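Local coordinates for SusD superfamily protein (Parabacteroides distasonis, PDB 3OTN) that is a putative outer-membrane protein of the SusD family, probably binding carbohydrate for nutrient uptake, at residues L269-E281 and F308-S320. Residues are numbered along the deposited sequence; the frame is centred on the assembly and turned at random.
Sequences LPSRSGISAYDLE and FFTNYKGHPSKFS. With EDO (1,2-ethanediol), chain O.
Lys318 reaches into the curled loop 269-281 and sets its ammonium group among three protein oxygens. Lys318 NZ meets Tyr278 O at 2.7 Å, nearly in line with that carbonyl, and Ser276 O from above the carbonyl plane; the salt bridge from Lys318 NZ to Glu281 OE2 spans 3.1 Å. Bends at chi2 (-71°) and chi4 (63°) fold the lysine chain over Gly274 O and turn its amine inward. A water is a further partner, accepting from NZ and donating to Glu281 OE1. The carboxylate also gathers the loop around itself: Gly274 N meets OE1 and Ser276 N meets OE2, both from out of the carboxylate plane, and Ser276 OG uses the anti lone pair of OE2. Cutting Lys318 back to an alanine is likely to leave Glu281 without this countercharge and the carbonyls of Ser276 and Tyr278 without this donor.

One backbone bond joins the segments, His315 N to Gly274 O, 2.8 Å and almost straight at 176°. The His315 ring lies with one face over Ala277 CA and the other against Pro316 CD; its ND1 pairs with Ser317, and NE2 bonds to Asp346 O in helix 342-348.

Apolar contacts continue toward strand 308-312. Ile275 CD1 touches the edge of the Phe309 ring, 3.9 Å from CE2, Pro270 CD approaches CZ of the same ring, and Ile275 CB packs on Tyr312 CD2.

Gly274, at positive phi, lies so close to Lys318 and Phe319 that a side chain would be crowded. Charge at one end and hydrocarbon at the other thus fasten an irregular loop to the strand and the turn that follows it.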
ATOM      1  N   LEU A 269       3.609  -8.922  15.666  1.00 23.87           N
ATOM      2  CA  LEU A 269       3.446  -9.526  16.977  1.00 22.21           C
ATOM      3  C   LEU A 269       4.764  -9.367  17.710  1.00 23.57           C
ATOM      4  O   LEU A 269       5.792  -9.442  17.061  1.00 19.97           O
ATOM      5  CB  LEU A 269       3.094 -11.013  16.850  1.00 24.39           C
ATOM      6  CG  LEU A 269       1.821 -11.409  16.087  1.00 25.19           C
ATOM      7  CD1 LEU A 269       1.629 -12.956  16.007  1.00 21.62           C
ATOM      8  CD2 LEU A 269       0.639 -10.721  16.698  1.00 26.73           C
ATOM      9  N   PRO A 270       4.749  -9.119  19.037  1.00 23.44           N
ATOM     10  CA  PRO A 270       5.994  -8.899  19.813  1.00 27.05           C
ATOM     11  C   PRO A 270       6.961 -10.050  19.718  1.00 26.62           C
ATOM     12  O   PRO A 270       6.564 -11.194  19.928  1.00 26.42           O
ATOM     13  CB  PRO A 270       5.498  -8.712  21.279  1.00 27.91           C
ATOM     14  CG  PRO A 270       4.077  -9.101  21.280  1.00 29.16           C
ATOM     15  CD  PRO A 270       3.561  -8.920  19.880  1.00 26.17           C
ATOM     16  N   SER A 271       8.215  -9.746  19.403  1.00 29.54           N
ATOM     17  CA  SER A 271       9.206 -10.774  19.089  1.00 31.25           C
ATOM     18  C   SER A 271       9.406 -11.790  20.200  1.00 33.05           C
ATOM     19  O   SER A 271       9.524 -11.418  21.372  1.00 30.57           O
ATOM     20  CB  SER A 271      10.577 -10.168  18.773  1.00 31.07           C
ATOM     21  OG  SER A 271      11.421 -11.166  18.187  1.00 40.78           O
ATOM     22  N   ARG A 272       9.448 -13.066  19.811  1.00 35.84           N
ATOM     23  CA  ARG A 272       9.722 -14.179  20.718  1.00 39.94           C
ATOM     24  C   ARG A 272       8.944 -14.045  22.058  1.00 38.45           C
ATOM     25  O   ARG A 272       9.471 -14.325  23.101  1.00 40.21           O
ATOM     26  CB  ARG A 272      11.258 -14.332  20.933  1.00 43.81           C
ATOM     27  CG  ARG A 272      12.090 -14.695  19.643  1.00 46.13           C
ATOM     28  CD  ARG A 272      13.529 -15.178  19.980  1.00 48.42           C
ATOM     29  N   SER A 273       7.678 -13.621  21.986  1.00 34.49           N
ATOM     30  CA  SER A 273       6.815 -13.369  23.163  1.00 31.43           C
ATOM     31  C   SER A 273       5.954 -14.562  23.619  1.00 32.09           C
ATOM     32  O   SER A 273       5.515 -14.622  24.775  1.00 34.77           O
ATOM     33  CB  SER A 273       5.861 -12.223  22.841  1.00 31.26           C
ATOM     34  OG  SER A 273       5.093 -12.514  21.666  1.00 29.93           O
ATOM     35  N   GLY A 274       5.636 -15.459  22.694  1.00 30.74           N
ATOM     36  CA  GLY A 274       4.814 -16.615  23.012  1.00 29.51           C
ATOM     37  C   GLY A 274       3.326 -16.336  23.157  1.00 27.89           C
ATOM     38  O   GLY A 274       2.625 -17.173  23.728  1.00 26.54           O
ATOM     39  N   ILE A 275       2.840 -15.197  22.616  1.00 25.44           N
ATOM     40  CA  ILE A 275       1.411 -14.857  22.677  1.00 24.62           C
ATOM     41  C   ILE A 275       0.539 -15.564  21.636  1.00 23.91           C
ATOM     42  O   ILE A 275      -0.677 -15.439  21.698  1.00 25.55           O
ATOM     43  CB  ILE A 275       1.147 -13.309  22.556  1.00 23.79           C
ATOM     44  CG1 ILE A 275       1.535 -12.752  21.169  1.00 25.92           C
ATOM     45  CG2 ILE A 275       1.847 -12.581  23.733  1.00 29.65           C
ATOM     46  CD1 ILE A 275       0.781 -11.427  20.778  1.00 23.67           C
ATOM     47  N   SER A 276       1.169 -16.265  20.692  1.00 22.18           N
ATOM     48  CA  SER A 276       0.518 -16.826  19.512  1.00 22.28           C
ATOM     49  C   SER A 276       0.768 -18.310  19.297  1.00 23.78           C
ATOM     50  O   SER A 276       1.626 -18.913  19.948  1.00 23.59           O
ATOM     51  CB  SER A 276       0.977 -16.090  18.255  1.00 22.20           C
ATOM     52  OG  SER A 276       2.192 -16.603  17.777  1.00 20.45           O
ATOM     53  N   ALA A 277       0.007 -18.864  18.350  1.00 24.11           N
ATOM     54  CA  ALA A 277       0.080 -20.279  17.920  1.00 24.24           C
ATOM     55  C   ALA A 277       1.205 -20.487  16.918  1.00 23.97           C
ATOM     56  O   ALA A 277       1.564 -21.611  16.627  1.00 23.13           O
ATOM     57  CB  ALA A 277      -1.257 -20.727  17.275  1.00 22.48           C
ATOM     58  N   TYR A 278       1.739 -19.402  16.363  1.00 24.42           N
ATOM     59  CA  TYR A 278       2.861 -19.502  15.433  1.00 24.76           C
ATOM     60  C   TYR A 278       4.101 -20.051  16.142  1.00 28.81           C
ATOM     61  O   TYR A 278       4.264 -19.852  17.347  1.00 26.04           O
ATOM     62  CB  TYR A 278       3.185 -18.138  14.850  1.00 24.25           C
ATOM     63  CG  TYR A 278       2.096 -17.579  13.968  1.00 21.81           C
ATOM     64  CD1 TYR A 278       1.954 -18.014  12.649  1.00 22.92           C
ATOM     65  CD2 TYR A 278       1.216 -16.602  14.438  1.00 19.55           C
ATOM     66  CE1 TYR A 278       0.933 -17.517  11.826  1.00 25.17           C
ATOM     67  CE2 TYR A 278       0.202 -16.080  13.622  1.00 21.15           C
ATOM     68  CZ  TYR A 278       0.060 -16.541  12.311  1.00 23.68           C
ATOM     69  OH  TYR A 278      -0.943 -16.004  11.491  1.00 23.63           O
ATOM     70  N   ASP A 279       4.986 -20.721  15.410  1.00 28.79           N
ATOM     71  CA  ASP A 279       6.212 -21.202  16.059  1.00 33.87           C
ATOM     72  C   ASP A 279       7.115 -20.063  16.570  1.00 33.72           C
ATOM     73  O   ASP A 279       7.828 -20.245  17.563  1.00 34.26           O
ATOM     74  CB  ASP A 279       6.978 -22.240  15.221  1.00 37.63           C
ATOM     75  CG  ASP A 279       7.369 -21.745  13.863  1.00 43.41           C
ATOM     76  OD1 ASP A 279       7.081 -20.587  13.518  1.00 53.84           O
ATOM     77  OD2 ASP A 279       7.988 -22.534  13.123  1.00 64.18           O
ATOM     78  N   LEU A 280       7.050 -18.894  15.919  1.00 31.38           N
ATOM     79  CA  LEU A 280       7.769 -17.688  16.360  1.00 29.88           C
ATOM     80  C   LEU A 280       7.080 -16.412  15.893  1.00 26.62           C
ATOM     81  O   LEU A 280       6.593 -16.335  14.759  1.00 24.05           O
ATOM     82  CB  LEU A 280       9.208 -17.685  15.827  1.00 33.40           C
ATOM     83  CG  LEU A 280      10.241 -18.542  16.621  1.00 46.82           C
ATOM     84  CD1 LEU A 280      11.657 -18.376  16.058  1.00 50.33           C
ATOM     85  CD2 LEU A 280      10.253 -18.245  18.156  1.00 47.76           C
ATOM     86  N   GLU A 281       7.043 -15.418  16.777  1.00 23.58           N
ATOM     87  CA  GLU A 281       6.588 -14.094  16.435  1.00 23.14           C
ATOM     88  C   GLU A 281       7.819 -13.280  16.048  1.00 23.87           C
ATOM     89  O   GLU A 281       8.854 -13.406  16.686  1.00 23.33           O
ATOM     90  CB  GLU A 281       5.911 -13.451  17.637  1.00 21.18           C
ATOM     91  CG  GLU A 281       4.725 -14.231  18.155  1.00 25.81           C
ATOM     92  CD  GLU A 281       5.044 -15.244  19.258  1.00 28.30           C
ATOM     93  OE1 GLU A 281       6.124 -15.178  19.903  1.00 34.28           O
ATOM     94  OE2 GLU A 281       4.166 -16.086  19.523  1.00 30.74           O
ATOM     95  N   PHE A 308      -3.732  -0.434  18.347  1.00 18.18           N
ATOM     96  CA  PHE A 308      -2.559  -0.822  19.118  1.00 19.08           C
ATOM     97  C   PHE A 308      -2.952  -1.693  20.296  1.00 20.32           C
ATOM     98  O   PHE A 308      -4.110  -1.657  20.755  1.00 22.84           O
ATOM     99  CB  PHE A 308      -1.786   0.433  19.596  1.00 18.83           C
ATOM    100  CG  PHE A 308      -1.453   1.374  18.479  1.00 20.42           C
ATOM    101  CD1 PHE A 308      -0.550   1.000  17.500  1.00 20.28           C
ATOM    102  CD2 PHE A 308      -2.134   2.593  18.344  1.00 23.77           C
ATOM    103  CE1 PHE A 308      -0.273   1.862  16.434  1.00 22.67           C
ATOM    104  CE2 PHE A 308      -1.891   3.431  17.279  1.00 21.65           C
ATOM    105  CZ  PHE A 308      -0.955   3.083  16.326  1.00 18.57           C
ATOM    106  N   PHE A 309      -1.984  -2.462  20.782  1.00 22.12           N
ATOM    107  CA  PHE A 309      -2.131  -3.237  22.025  1.00 22.50           C
ATOM    108  C   PHE A 309      -0.848  -3.250  22.831  1.00 23.28           C
ATOM    109  O   PHE A 309       0.226  -2.935  22.324  1.00 25.66           O
ATOM    110  CB  PHE A 309      -2.735  -4.638  21.805  1.00 23.72           C
ATOM    111  CG  PHE A 309      -1.816  -5.680  21.191  1.00 23.18           C
ATOM    112  CD1 PHE A 309      -1.145  -5.463  19.994  1.00 23.10           C
ATOM    113  CD2 PHE A 309      -1.728  -6.959  21.774  1.00 26.71           C
ATOM    114  CE1 PHE A 309      -0.356  -6.477  19.395  1.00 23.22           C
ATOM    115  CE2 PHE A 309      -0.936  -7.971  21.191  1.00 27.92           C
ATOM    116  CZ  PHE A 309      -0.256  -7.735  20.002  1.00 20.32           C
ATOM    117  N   THR A 310      -1.004  -3.526  24.123  1.00 24.35           N
ATOM    118  CA  THR A 310       0.081  -3.433  25.114  1.00 24.21           C
ATOM    119  C   THR A 310       0.094  -4.613  26.090  1.00 24.57           C
ATOM    120  O   THR A 310       1.004  -4.730  26.900  1.00 25.60           O
ATOM    121  CB  THR A 310      -0.085  -2.155  25.962  1.00 25.02           C
ATOM    122  OG1 THR A 310      -1.328  -2.226  26.657  1.00 22.66           O
ATOM    123  CG2 THR A 310      -0.073  -0.902  25.118  1.00 24.36           C
ATOM    124  N   ASN A 311      -0.940  -5.454  26.060  1.00 23.91           N
ATOM    125  CA  ASN A 311      -0.961  -6.676  26.818  1.00 22.59           C
ATOM    126  C   ASN A 311      -1.721  -7.783  26.055  1.00 23.21           C
ATOM    127  O   ASN A 311      -2.534  -7.508  25.159  1.00 24.99           O
ATOM    128  CB  ASN A 311      -1.576  -6.418  28.208  1.00 25.26           C
ATOM    129  CG  ASN A 311      -3.072  -6.130  28.143  1.00 27.84           C
ATOM    130  OD1 ASN A 311      -3.855  -6.972  27.724  1.00 27.19           O
ATOM    131  ND2 ASN A 311      -3.468  -4.941  28.572  1.00 25.93           N
ATOM    132  N   TYR A 312      -1.438  -9.026  26.411  1.00 24.44           N
ATOM    133  CA  TYR A 312      -2.137 -10.187  25.842  1.00 27.45           C
ATOM    134  C   TYR A 312      -1.975 -11.333  26.829  1.00 29.18           C
ATOM    135  O   TYR A 312      -1.795 -11.078  28.017  1.00 34.89           O
ATOM    136  CB  TYR A 312      -1.661 -10.505  24.397  1.00 23.89           C
ATOM    137  CG  TYR A 312      -2.737 -11.148  23.546  1.00 25.31           C
ATOM    138  CD1 TYR A 312      -3.842 -10.423  23.111  1.00 24.22           C
ATOM    139  CD2 TYR A 312      -2.668 -12.507  23.196  1.00 25.34           C
ATOM    140  CE1 TYR A 312      -4.879 -11.037  22.354  1.00 25.21           C
ATOM    141  CE2 TYR A 312      -3.691 -13.115  22.446  1.00 26.26           C
ATOM    142  CZ  TYR A 312      -4.779 -12.371  22.026  1.00 26.00           C
ATOM    143  OH  TYR A 312      -5.759 -12.992  21.301  1.00 23.08           O
ATOM    144  N   LYS A 313      -2.231 -12.561  26.428  1.00 30.29           N
ATOM    145  CA  LYS A 313      -1.979 -13.721  27.281  1.00 31.99           C
ATOM    146  C   LYS A 313      -1.016 -14.624  26.536  1.00 29.21           C
ATOM    147  O   LYS A 313      -1.004 -14.635  25.304  1.00 24.95           O
ATOM    148  CB  LYS A 313      -3.281 -14.472  27.570  1.00 35.92           C
ATOM    149  CG  LYS A 313      -4.397 -13.617  28.185  1.00 46.42           C
ATOM    150  CD  LYS A 313      -5.557 -14.477  28.758  1.00 54.96           C
ATOM    151  CE  LYS A 313      -6.790 -13.625  29.071  1.00 59.22           C
ATOM    152  NZ  LYS A 313      -7.848 -14.365  29.812  1.00 59.58           N
ATOM    153  N   GLY A 314      -0.207 -15.365  27.275  1.00 29.35           N
ATOM    154  CA  GLY A 314       0.660 -16.372  26.681  1.00 30.20           C
ATOM    155  C   GLY A 314      -0.183 -17.490  26.084  1.00 29.92           C
ATOM    156  O   GLY A 314      -1.210 -17.861  26.634  1.00 26.92           O
ATOM    157  N   HIS A 315       0.246 -18.017  24.949  1.00 28.19           N
ATOM    158  CA  HIS A 315      -0.516 -19.075  24.283  1.00 29.54           C
ATOM    159  C   HIS A 315      -0.273 -20.399  25.043  1.00 29.80           C
ATOM    160  O   HIS A 315       0.857 -20.635  25.474  1.00 30.39           O
ATOM    161  CB  HIS A 315      -0.084 -19.193  22.824  1.00 23.11           C
ATOM    162  CG  HIS A 315      -0.943 -20.109  22.023  1.00 28.21           C
ATOM    163  ND1 HIS A 315      -0.715 -21.470  21.951  1.00 29.69           N
ATOM    164  CD2 HIS A 315      -2.035 -19.870  21.261  1.00 24.00           C
ATOM    165  CE1 HIS A 315      -1.617 -22.027  21.166  1.00 33.63           C
ATOM    166  NE2 HIS A 315      -2.435 -21.080  20.740  1.00 29.46           N
ATOM    167  N   PRO A 316      -1.309 -21.252  25.219  1.00 32.69           N
ATOM    168  CA  PRO A 316      -1.114 -22.528  25.967  1.00 36.13           C
ATOM    169  C   PRO A 316      -0.051 -23.494  25.427  1.00 37.26           C
ATOM    170  O   PRO A 316       0.423 -24.341  26.172  1.00 36.53           O
ATOM    171  CB  PRO A 316      -2.487 -23.204  25.900  1.00 37.29           C
ATOM    172  CG  PRO A 316      -3.454 -22.105  25.583  1.00 38.72           C
ATOM    173  CD  PRO A 316      -2.706 -21.091  24.780  1.00 34.38           C
ATOM    174  N   SER A 317       0.325 -23.385  24.158  1.00 35.84           N
ATOM    175  CA  SER A 317       1.392 -24.243  23.624  1.00 37.70           C
ATOM    176  C   SER A 317       2.802 -23.749  23.995  1.00 40.02           C
ATOM    177  O   SER A 317       3.796 -24.434  23.726  1.00 41.67           O
ATOM    178  CB  SER A 317       1.297 -24.304  22.099  1.00 36.62           C
ATOM    179  OG  SER A 317       1.694 -23.066  21.512  1.00 36.50           O
ATOM    180  N   LYS A 318       2.888 -22.542  24.550  1.00 38.25           N
ATOM    181  CA  LYS A 318       4.154 -21.868  24.766  1.00 36.87           C
ATOM    182  C   LYS A 318       4.581 -21.791  26.245  1.00 38.58           C
ATOM    183  O   LYS A 318       5.744 -21.509  26.514  1.00 38.31           O
ATOM    184  CB  LYS A 318       4.078 -20.453  24.170  1.00 34.48           C
ATOM    185  CG  LYS A 318       3.755 -20.364  22.663  1.00 34.14           C
ATOM    186  CD  LYS A 318       4.883 -20.813  21.781  1.00 32.49           C
ATOM    187  CE  LYS A 318       4.597 -20.577  20.291  1.00 28.66           C
ATOM    188  NZ  LYS A 318       4.426 -19.118  19.931  1.00 25.94           N
ATOM    189  N   PHE A 319       3.653 -22.011  27.180  1.00 38.79           N
ATOM    190  CA  PHE A 319       3.933 -21.937  28.608  1.00 40.94           C
ATOM    191  C   PHE A 319       3.353 -23.163  29.296  1.00 45.50           C
ATOM    192  O   PHE A 319       2.297 -23.667  28.899  1.00 46.33           O
ATOM    193  CB  PHE A 319       3.340 -20.660  29.227  1.00 39.42           C
ATOM    194  CG  PHE A 319       3.934 -19.404  28.677  1.00 38.37           C
ATOM    195  CD1 PHE A 319       5.087 -18.853  29.247  1.00 37.59           C
ATOM    196  CD2 PHE A 319       3.377 -18.788  27.547  1.00 27.02           C
ATOM    197  CE1 PHE A 319       5.674 -17.701  28.711  1.00 33.28           C
ATOM    198  CE2 PHE A 319       3.959 -17.614  27.003  1.00 28.11           C
ATOM    199  CZ  PHE A 319       5.105 -17.072  27.589  1.00 33.62           C
ATOM    200  N   SER A 320       4.045 -23.614  30.346  1.00 49.50           N
ATOM    201  CA  SER A 320       3.610 -24.759  31.157  1.00 51.48           C
ATOM    202  C   SER A 320       2.294 -24.437  31.864  1.00 51.91           C
ATOM    203  O   SER A 320       2.062 -23.270  32.215  1.00 50.85           O
ATOM    204  CB  SER A 320       4.666 -25.117  32.199  1.00 53.00           C
ATOM    205  OG  SER A 320       5.958 -25.097  31.629  1.00 55.62           O
TER
HETATM  206  C1  EDO O 627      -0.410  -3.201  30.402  1.00 41.06           C
HETATM  207  O1  EDO O 627      -1.589  -3.093  29.611  1.00 36.83           O
HETATM  208  C2  EDO O 627       0.049  -1.801  30.819  1.00 49.45           C
HETATM  209  O2  EDO O 627       0.597  -1.128  29.687  1.00 48.95           O
HETATM  210  O   HOH W   1       6.750 -17.931  20.560  1.00 42.92           O